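PDB 4FAJ: PrgZ from Enterococcus faecalis, which acts as a membrane-anchored extracellular receptor that binds a peptide pheromone and probably takes part in peptide import. Local coordinates for residues Val277-Thr282 with Asp419-Lys424; Pro296-Tyr301 with Leu356-Val361; Thr63-Thr68 with Leu292-Leu297. All coordinates share one frame; numbering follows the deposited sequence.

The three contacts lie on one side of the chain's centre. The centres of interactions 1 and 2 are about 12 Å apart, those of 1 and 3 about 11 Å, and those of 2 and 3 about 15 Å. The segments run in the order 63-68, 277-282, 292-297 (overlapping 296-301), 356-361 and 419-424. Interaction 2 is therefore nested within the chain span closed by interaction 1, while interactions 1 and 3 cross. Interactions 2 and 3 share strand 294-297, which follows helix 280-288. Interactions 1 and 2 meet at one zinc ion through Glu279, Glu421 and Tyr301. Residues of all three contacts pack against the bound peptide.

Interaction 1: residues Val277-Thr282 with Asp419-Lys424; sequences VKEINT and DGEFEK. With ZN (zinc ion), chain F.
Lys278 and Glu421 have the most surface buried here, followed by Ile280. Lys278 meets the other segment at both ends. Its side chain bends at three torsions, which brings NZ round to Asp419. The resulting salt bridge has Lys278 NZ 2.8 Å from Asp419 OD1. The ammonium approaches from above the carboxylate plane. At the backbone end, Lys278 O accepts from Glu421 N at 2.9 Å. A water ties the same carbonyl, weakly, to Phe422 N.

Glu421 is the first residue of helix 421-437, after the N-cap Gly420. Its side chain is fully extended, with CG anti to the backbone N (chi1 -180°). That reach carries the carboxylate across to the start of helix 280-288. Glu421 OE1 accepts from Ile280 N at 2.9 Å, nearly in line with its own C-O bond. Glu421 OE2 binds zinc at 2.0 Å.

Glu279 supplies a second zinc bond, also 2.0 Å, through its OE2. The same oxygen caps helix 280-288 by accepting from Asn281 N. Tyr301 completes the protein ligands of the zinc ion. Ile280 CG1 packs 3.5 Å from Phe422 CE2, and the two side chains cross at about a right angle. Both also pack against the bound peptide.

The two carboxylates come close, with Glu279 OE1 3.1 Å from Glu421 OE1, and their planes are 46° apart. Two acceptors this near would be expected to repel. The zinc ion and the helix-start N-H groups probably offset that charge, so the metal joins the beginnings of two helices beside the peptide.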
loop_
_atom_site.group_PDB
_atom_site.type_symbol
_atom_site.label_atom_id
_atom_site.label_comp_id
_atom_site.label_asym_id
_atom_site.label_seq_id
_atom_site.Cartn_x
_atom_site.Cartn_y
_atom_site.Cartn_z
ATOM N N VAL A 277 3.680 -17.606 2.733
ATOM C CA VAL A 277 3.165 -18.305 3.911
ATOM C C VAL A 277 1.720 -17.876 4.166
ATOM O O VAL A 277 1.448 -16.703 4.424
ATOM C CB VAL A 277 4.044 -18.052 5.150
ATOM C CG1 VAL A 277 3.433 -18.706 6.421
ATOM C CG2 VAL A 277 5.437 -18.595 4.904
ATOM N N LYS A 278 0.798 -18.826 4.044
ATOM C CA LYS A 278 -0.616 -18.567 4.285
ATOM C C LYS A 278 -1.074 -19.191 5.604
ATOM O O LYS A 278 -2.058 -18.733 6.200
ATOM C CB LYS A 278 -1.457 -19.152 3.157
ATOM C CG LYS A 278 -1.089 -18.700 1.732
ATOM C CD LYS A 278 -2.136 -17.753 1.117
ATOM C CE LYS A 278 -2.542 -18.171 -0.293
ATOM N NZ LYS A 278 -3.796 -18.961 -0.315
ATOM N N GLU A 279 -0.372 -20.235 6.045
ATOM C CA GLU A 279 -0.701 -20.961 7.278
ATOM C C GLU A 279 0.448 -20.819 8.272
ATOM O O GLU A 279 1.554 -21.302 8.028
ATOM C CB GLU A 279 -0.970 -22.437 6.978
ATOM C CG GLU A 279 -1.084 -23.336 8.232
ATOM C CD GLU A 279 -2.063 -22.816 9.250
ATOM O OE1 GLU A 279 -3.200 -22.474 8.864
ATOM O OE2 GLU A 279 -1.711 -22.742 10.454
ATOM N N ILE A 280 0.171 -20.149 9.384
ATOM C CA ILE A 280 1.211 -19.745 10.348
ATOM C C ILE A 280 1.915 -20.934 11.014
ATOM O O ILE A 280 3.126 -20.888 11.264
ATOM C CB ILE A 280 0.620 -18.803 11.433
ATOM C CG1 ILE A 280 -0.016 -17.561 10.793
ATOM C CG2 ILE A 280 1.678 -18.421 12.467
ATOM C CD1 ILE A 280 0.823 -16.855 9.753
ATOM N N ASN A 281 1.166 -21.997 11.297
ATOM C CA ASN A 281 1.752 -23.213 11.871
ATOM C C ASN A 281 2.866 -23.768 10.987
ATOM O O ASN A 281 3.884 -24.230 11.482
ATOM C CB ASN A 281 0.677 -24.270 12.072
ATOM C CG ASN A 281 1.193 -25.486 12.788
ATOM O OD1 ASN A 281 1.520 -25.423 13.967
ATOM N ND2 ASN A 281 1.276 -26.613 12.073
ATOM N N THR A 282 2.663 -23.720 9.675
ATOM C CA THR A 282 3.647 -24.245 8.734
ATOM C C THR A 282 4.897 -23.356 8.699
ATOM O O THR A 282 6.003 -23.858 8.684
ATOM C CB THR A 282 3.066 -24.354 7.315
ATOM O OG1 THR A 282 1.856 -25.124 7.352
ATOM C CG2 THR A 282 4.057 -25.020 6.399
ATOM N N ASP A 419 -7.519 -15.430 1.041
ATOM C CA ASP A 419 -7.677 -16.812 1.532
ATOM C C ASP A 419 -6.574 -17.299 2.500
ATOM O O ASP A 419 -6.501 -18.490 2.802
ATOM C CB ASP A 419 -7.900 -17.802 0.375
ATOM C CG ASP A 419 -6.789 -17.786 -0.649
ATOM O OD1 ASP A 419 -5.794 -17.060 -0.458
ATOM O OD2 ASP A 419 -6.923 -18.510 -1.659
ATOM N N GLY A 420 -5.752 -16.383 3.005
ATOM C CA GLY A 420 -4.770 -16.688 4.065
ATOM C C GLY A 420 -5.419 -16.971 5.420
ATOM O O GLY A 420 -6.594 -16.625 5.655
ATOM N N GLU A 421 -4.671 -17.598 6.326
ATOM C CA GLU A 421 -5.269 -18.092 7.570
ATOM C C GLU A 421 -5.973 -16.987 8.351
ATOM O O GLU A 421 -7.148 -17.111 8.705
ATOM C CB GLU A 421 -4.220 -18.750 8.478
ATOM C CG GLU A 421 -4.808 -19.286 9.776
ATOM C CD GLU A 421 -3.792 -19.975 10.661
ATOM O OE1 GLU A 421 -2.579 -19.882 10.377
ATOM O OE2 GLU A 421 -4.221 -20.638 11.637
ATOM N N PHE A 422 -5.243 -15.916 8.644
ATOM C CA PHE A 422 -5.772 -14.883 9.534
ATOM C C PHE A 422 -6.693 -13.882 8.857
ATOM O O PHE A 422 -7.500 -13.262 9.529
ATOM C CB PHE A 422 -4.649 -14.219 10.330
ATOM C CG PHE A 422 -4.238 -15.044 11.510
ATOM C CD1 PHE A 422 -4.829 -14.844 12.745
ATOM C CD2 PHE A 422 -3.334 -16.088 11.358
ATOM C CE1 PHE A 422 -4.487 -15.640 13.833
ATOM C CE2 PHE A 422 -2.987 -16.903 12.451
ATOM C CZ PHE A 422 -3.574 -16.677 13.679
ATOM N N GLU A 423 -6.631 -13.780 7.534
ATOM C CA GLU A 423 -7.599 -12.961 6.814
ATOM C C GLU A 423 -8.975 -13.639 6.869
ATOM O O GLU A 423 -9.983 -12.996 7.161
ATOM C CB GLU A 423 -7.128 -12.681 5.384
ATOM C CG GLU A 423 -5.899 -11.742 5.313
ATOM C CD GLU A 423 -4.584 -12.387 5.768
ATOM O OE1 GLU A 423 -4.405 -13.598 5.546
ATOM O OE2 GLU A 423 -3.722 -11.678 6.345
ATOM N N LYS A 424 -9.008 -14.946 6.620
ATOM C CA LYS A 424 -10.235 -15.723 6.781
ATOM C C LYS A 424 -10.778 -15.663 8.212
ATOM O O LYS A 424 -11.984 -15.501 8.414
ATOM C CB LYS A 424 -9.992 -17.181 6.359
ATOM C CG LYS A 424 -11.210 -18.067 6.475
ATOM C CD LYS A 424 -10.944 -19.459 5.911
ATOM C CE LYS A 424 -12.091 -20.400 6.226
ATOM N NZ LYS A 424 -11.915 -21.017 7.571
HETATM ZN ZN ZN F . -3.047 -22.255 11.851
HETATM O O HOH W 1 -2.570 -15.835 7.708
HETATM O O HOH W 2 -5.178 -20.978 2.180
#

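Interaction 2: residues Pro296-Tyr301 with Leu356-Val361; sequences PLAGEY and LDNGSV. With ZN (zinc ion), chain F; ZN (zinc ion), chain G.
The carboxamide of Asn358 is the flat group that spans this contact. Its nitrogen end faces the backbone of 296-301. Asn358 ND2 donates a nearly straight but weak bond to Leu297 O, 3.3 Å away. The methyl of Ala298 lies beside the same nitrogen, with Ala298 CB 3.8 Å from Asn358 ND2. The oxygen end turns back on its own segment. Asn358 OD1 accepts from both Ser360 N and Ser360 OG, with OD1 2.9 Å from Ser360 OG. The two Ser360 bonds set the rotation of the amide, and the weak ND2 bond agrees with it. CG sits between the backbone N and the carbonyl carbon (chi1 65°), which keeps the amide close to Ser360. Two other flat groups belong to these segments but reach metals instead. The phenol of Tyr301 binds one zinc ion through OH at 2.0 Å. The carboxylate of Asp357 binds a second zinc ion through OD1 at 2.2 Å. Lys306 also donates to that oxygen.

The bond from Ser360 N to Asn358 OD1 makes an Asx turn. It lies in the loop that joins helix 348-356 to strand 361-362. The other segment lies on strand 294-297 and helix 299-305. Strands 294-297 and 361-362 both pair antiparallel with strand 528-539, in a solute-binding protein of the OppA type. Ala298 and Leu356 line the bound peptide.

The stronger bond of the contact is between backbones. Gly299 N donates to Leu356 O at 2.7 Å, from well above the carbonyl plane. Asp357 leaves the helix with positive phi. Its CB points toward the other segment, and Asp357 CB comes within 4.2 Å of Gly299 O.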
loop_
_atom_site.group_PDB
_atom_site.type_symbol
_atom_site.label_atom_id
_atom_site.label_comp_id
_atom_site.label_asym_id
_atom_site.label_seq_id
_atom_site.Cartn_x
_atom_site.Cartn_y
_atom_site.Cartn_z
ATOM N N PRO A 296 5.985 -15.250 9.960
ATOM C CA PRO A 296 4.995 -14.306 10.467
ATOM C C PRO A 296 4.205 -14.916 11.619
ATOM O O PRO A 296 4.078 -16.152 11.700
ATOM C CB PRO A 296 4.088 -14.072 9.253
ATOM C CG PRO A 296 4.159 -15.354 8.511
ATOM C CD PRO A 296 5.593 -15.784 8.643
ATOM N N LEU A 297 3.701 -14.057 12.503
ATOM C CA LEU A 297 2.969 -14.488 13.702
ATOM C C LEU A 297 1.684 -13.688 13.961
ATOM O O LEU A 297 1.618 -12.490 13.702
ATOM C CB LEU A 297 3.876 -14.356 14.928
ATOM C CG LEU A 297 5.142 -15.206 14.978
ATOM C CD1 LEU A 297 6.033 -14.790 16.146
ATOM C CD2 LEU A 297 4.815 -16.696 15.058
ATOM N N ALA A 298 0.671 -14.379 14.492
ATOM C CA ALA A 298 -0.569 -13.761 14.961
ATOM C C ALA A 298 -1.308 -14.736 15.871
ATOM O O ALA A 298 -0.951 -15.905 15.929
ATOM C CB ALA A 298 -1.445 -13.385 13.789
ATOM N N GLY A 299 -2.337 -14.246 16.559
ATOM C CA GLY A 299 -3.193 -15.069 17.428
ATOM C C GLY A 299 -2.445 -15.937 18.421
ATOM O O GLY A 299 -1.479 -15.500 19.037
ATOM N N GLU A 300 -2.900 -17.178 18.579
ATOM C CA GLU A 300 -2.295 -18.097 19.533
ATOM C C GLU A 300 -0.798 -18.319 19.266
ATOM O O GLU A 300 -0.033 -18.523 20.205
ATOM C CB GLU A 300 -3.064 -19.416 19.537
ATOM C CG GLU A 300 -2.514 -20.513 20.444
ATOM C CD GLU A 300 -2.603 -20.203 21.940
ATOM O OE1 GLU A 300 -3.312 -19.239 22.339
ATOM O OE2 GLU A 300 -1.957 -20.945 22.719
ATOM N N TYR A 301 -0.380 -18.261 18.003
ATOM C CA TYR A 301 1.031 -18.449 17.657
ATOM C C TYR A 301 1.865 -17.286 18.205
ATOM O O TYR A 301 2.945 -17.491 18.748
ATOM C CB TYR A 301 1.218 -18.550 16.140
ATOM C CG TYR A 301 0.334 -19.576 15.464
ATOM C CD1 TYR A 301 0.642 -20.936 15.530
ATOM C CD2 TYR A 301 -0.802 -19.195 14.758
ATOM C CE1 TYR A 301 -0.163 -21.897 14.903
ATOM C CE2 TYR A 301 -1.633 -20.162 14.139
ATOM C CZ TYR A 301 -1.295 -21.501 14.213
ATOM O OH TYR A 301 -2.078 -22.452 13.587
ATOM N N LEU A 356 -5.755 -11.086 16.871
ATOM C CA LEU A 356 -4.441 -10.713 16.357
ATOM C C LEU A 356 -3.344 -10.892 17.391
ATOM O O LEU A 356 -2.365 -11.582 17.129
ATOM C CB LEU A 356 -4.448 -9.277 15.857
ATOM C CG LEU A 356 -5.441 -9.043 14.726
ATOM C CD1 LEU A 356 -5.460 -7.573 14.386
ATOM C CD2 LEU A 356 -5.105 -9.897 13.520
ATOM N N ASP A 357 -3.497 -10.229 18.537
ATOM C CA ASP A 357 -2.651 -10.437 19.712
ATOM C C ASP A 357 -1.148 -10.319 19.406
ATOM O O ASP A 357 -0.334 -11.097 19.905
ATOM C CB ASP A 357 -2.961 -11.812 20.322
ATOM C CG ASP A 357 -2.502 -11.936 21.756
ATOM O OD1 ASP A 357 -2.072 -10.918 22.343
ATOM O OD2 ASP A 357 -2.580 -13.061 22.296
ATOM N N ASN A 358 -0.786 -9.328 18.603
ATOM C CA ASN A 358 0.567 -9.245 18.069
ATOM C C ASN A 358 1.058 -7.816 17.860
ATOM O O ASN A 358 1.875 -7.570 16.981
ATOM C CB ASN A 358 0.601 -9.981 16.727
ATOM C CG ASN A 358 -0.261 -9.315 15.673
ATOM O OD1 ASN A 358 -0.947 -8.321 15.946
ATOM N ND2 ASN A 358 -0.244 -9.865 14.461
ATOM N N GLY A 359 0.542 -6.874 18.646
ATOM C CA GLY A 359 0.971 -5.490 18.553
ATOM C C GLY A 359 0.145 -4.648 17.597
ATOM O O GLY A 359 0.376 -3.450 17.475
ATOM N N SER A 360 -0.832 -5.251 16.931
ATOM C CA SER A 360 -1.816 -4.475 16.178
ATOM C C SER A 360 -2.666 -3.701 17.184
ATOM O O SER A 360 -2.749 -4.099 18.354
ATOM C CB SER A 360 -2.705 -5.381 15.334
ATOM O OG SER A 360 -1.946 -6.082 14.353
ATOM N N VAL A 361 -3.284 -2.601 16.747
ATOM C CA VAL A 361 -4.119 -1.802 17.652
ATOM C C VAL A 361 -5.427 -1.365 16.984
ATOM O O VAL A 361 -5.498 -1.242 15.764
ATOM C CB VAL A 361 -3.357 -0.573 18.189
ATOM C CG1 VAL A 361 -2.084 -1.008 18.939
ATOM C CG2 VAL A 361 -3.015 0.380 17.060
HETATM ZN ZN ZN F . -3.047 -22.255 11.851
HETATM ZN ZN ZN G . -1.963 -10.880 24.530
#

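Interaction 3: residues Thr63-Thr68 with Leu292-Leu297; sequences TLTAGT and LDEAPL
Glu294 and Thr65 point toward each other, and their side chains lie at an oblique angle. Glu294 OE1 is gripped twice by the same residue. Thr65 N donates to Glu294 OE1 at 2.7 Å, on the anti side of the carboxylate. Thr65 OG1 donates to the same Glu294 OE1 at 2.9 Å, from above the carboxylate plane. With chi1 at 65°, the Thr65 hydroxyl stands beside its own backbone N, and both donors converge on one oxygen. Leu64 crosses Glu294 at about a right angle, with Leu64 CB 3.4 Å from Glu294 OE1. The other oxygen, OE2, has a long, weak ion pair with Lys537.

Strand 61-66 is an outermost strand of a four-stranded mixed sheet. Strand 294-297 belongs to another sheet, in which it pairs with strand 528-539. Segments 63-66 and 294-297 run 26° from parallel, yet a single backbone bond links the two sides. Asp293 N donates to Thr63 O at 2.8 Å. The contact thus joins two sheets of the solute-binding protein fold, and Thr68 and Pro296 pack on the bound peptide.

Asp293 OD2 accepts from Thr63 N at 2.9 Å, while Asp293 OD1 forms a salt bridge with Lys542. Leu292 crosses Thr63 at about a right angle, bringing Leu292 CD2 3.6 Å from Thr63 CG2. Thr65 CG2 lies 3.3 Å from Glu294 O, a buried carbonyl with no polar partner in the model.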
loop_
_atom_site.group_PDB
_atom_site.type_symbol
_atom_site.label_atom_id
_atom_site.label_comp_id
_atom_site.label_asym_id
_atom_site.label_seq_id
_atom_site.Cartn_x
_atom_site.Cartn_y
_atom_site.Cartn_z
ATOM N N THR A 63 16.252 -17.284 3.128
ATOM C CA THR A 63 14.909 -17.555 2.647
ATOM C C THR A 63 13.937 -16.822 3.566
ATOM O O THR A 63 13.877 -17.101 4.763
ATOM C CB THR A 63 14.616 -19.062 2.614
ATOM O OG1 THR A 63 15.563 -19.700 1.751
ATOM C CG2 THR A 63 13.213 -19.328 2.100
ATOM N N LEU A 64 13.203 -15.877 2.989
ATOM C CA LEU A 64 12.280 -15.017 3.722
ATOM C C LEU A 64 10.850 -15.302 3.271
ATOM O O LEU A 64 10.622 -16.162 2.427
ATOM C CB LEU A 64 12.632 -13.541 3.492
ATOM C CG LEU A 64 14.096 -13.128 3.753
ATOM C CD1 LEU A 64 14.300 -11.646 3.433
ATOM C CD2 LEU A 64 14.530 -13.429 5.182
ATOM N N THR A 65 9.884 -14.581 3.835
ATOM C CA THR A 65 8.488 -14.888 3.587
ATOM C C THR A 65 7.739 -13.726 2.956
ATOM O O THR A 65 8.164 -12.572 3.032
ATOM C CB THR A 65 7.764 -15.318 4.884
ATOM O OG1 THR A 65 7.730 -14.228 5.808
ATOM C CG2 THR A 65 8.475 -16.496 5.523
ATOM N N ALA A 66 6.597 -14.056 2.366
ATOM C CA ALA A 66 5.725 -13.093 1.695
ATOM C C ALA A 66 4.292 -13.520 1.979
ATOM O O ALA A 66 4.043 -14.702 2.253
ATOM C CB ALA A 66 5.993 -13.098 0.183
ATOM N N GLY A 67 3.354 -12.578 1.896
ATOM C CA GLY A 67 1.945 -12.860 2.210
ATOM C C GLY A 67 1.101 -13.300 1.021
ATOM O O GLY A 67 0.077 -13.962 1.201
ATOM N N THR A 68 1.516 -12.922 -0.195
ATOM C CA THR A 68 0.804 -13.294 -1.427
ATOM C C THR A 68 1.808 -13.506 -2.556
ATOM O O THR A 68 2.961 -13.108 -2.419
ATOM C CB THR A 68 -0.174 -12.184 -1.907
ATOM O OG1 THR A 68 0.574 -11.104 -2.492
ATOM C CG2 THR A 68 -1.076 -11.650 -0.768
ATOM N N LEU A 292 13.199 -21.771 6.972
ATOM C CA LEU A 292 12.872 -20.377 6.731
ATOM C C LEU A 292 13.662 -19.538 7.725
ATOM O O LEU A 292 13.893 -19.974 8.856
ATOM C CB LEU A 292 11.369 -20.124 6.936
ATOM C CG LEU A 292 10.375 -20.514 5.837
ATOM C CD1 LEU A 292 8.898 -20.277 6.298
ATOM C CD2 LEU A 292 10.638 -19.765 4.541
ATOM N N ASP A 293 14.050 -18.333 7.316
ATOM C CA ASP A 293 14.801 -17.429 8.189
ATOM C C ASP A 293 13.903 -16.357 8.839
ATOM O O ASP A 293 14.362 -15.544 9.634
ATOM C CB ASP A 293 15.962 -16.803 7.406
ATOM C CG ASP A 293 16.955 -17.849 6.913
ATOM O OD1 ASP A 293 17.374 -18.679 7.736
ATOM O OD2 ASP A 293 17.319 -17.856 5.712
ATOM N N GLU A 294 12.618 -16.366 8.505
ATOM C CA GLU A 294 11.626 -15.574 9.227
ATOM C C GLU A 294 10.285 -16.297 9.167
ATOM O O GLU A 294 10.087 -17.170 8.321
ATOM C CB GLU A 294 11.506 -14.157 8.643
ATOM C CG GLU A 294 10.890 -14.106 7.286
ATOM C CD GLU A 294 10.725 -12.699 6.736
ATOM O OE1 GLU A 294 10.131 -12.572 5.647
ATOM O OE2 GLU A 294 11.182 -11.725 7.372
ATOM N N ALA A 295 9.397 -15.957 10.094
ATOM C CA ALA A 295 8.066 -16.535 10.166
ATOM C C ALA A 295 7.083 -15.504 10.698
ATOM O O ALA A 295 7.305 -14.940 11.771
ATOM C CB ALA A 295 8.065 -17.776 11.063
ATOM N N PRO A 296 5.985 -15.250 9.960
ATOM C CA PRO A 296 4.995 -14.306 10.467
ATOM C C PRO A 296 4.205 -14.916 11.619
ATOM O O PRO A 296 4.078 -16.152 11.700
ATOM C CB PRO A 296 4.088 -14.072 9.253
ATOM C CG PRO A 296 4.159 -15.354 8.511
ATOM C CD PRO A 296 5.593 -15.784 8.643
ATOM N N LEU A 297 3.701 -14.057 12.503
ATOM C CA LEU A 297 2.969 -14.488 13.702
ATOM C C LEU A 297 1.684 -13.688 13.961
ATOM O O LEU A 297 1.618 -12.490 13.702
ATOM C CB LEU A 297 3.876 -14.356 14.928
ATOM C CG LEU A 297 5.142 -15.206 14.978
ATOM C CD1 LEU A 297 6.033 -14.790 16.146
ATOM C CD2 LEU A 297 4.815 -16.696 15.058
#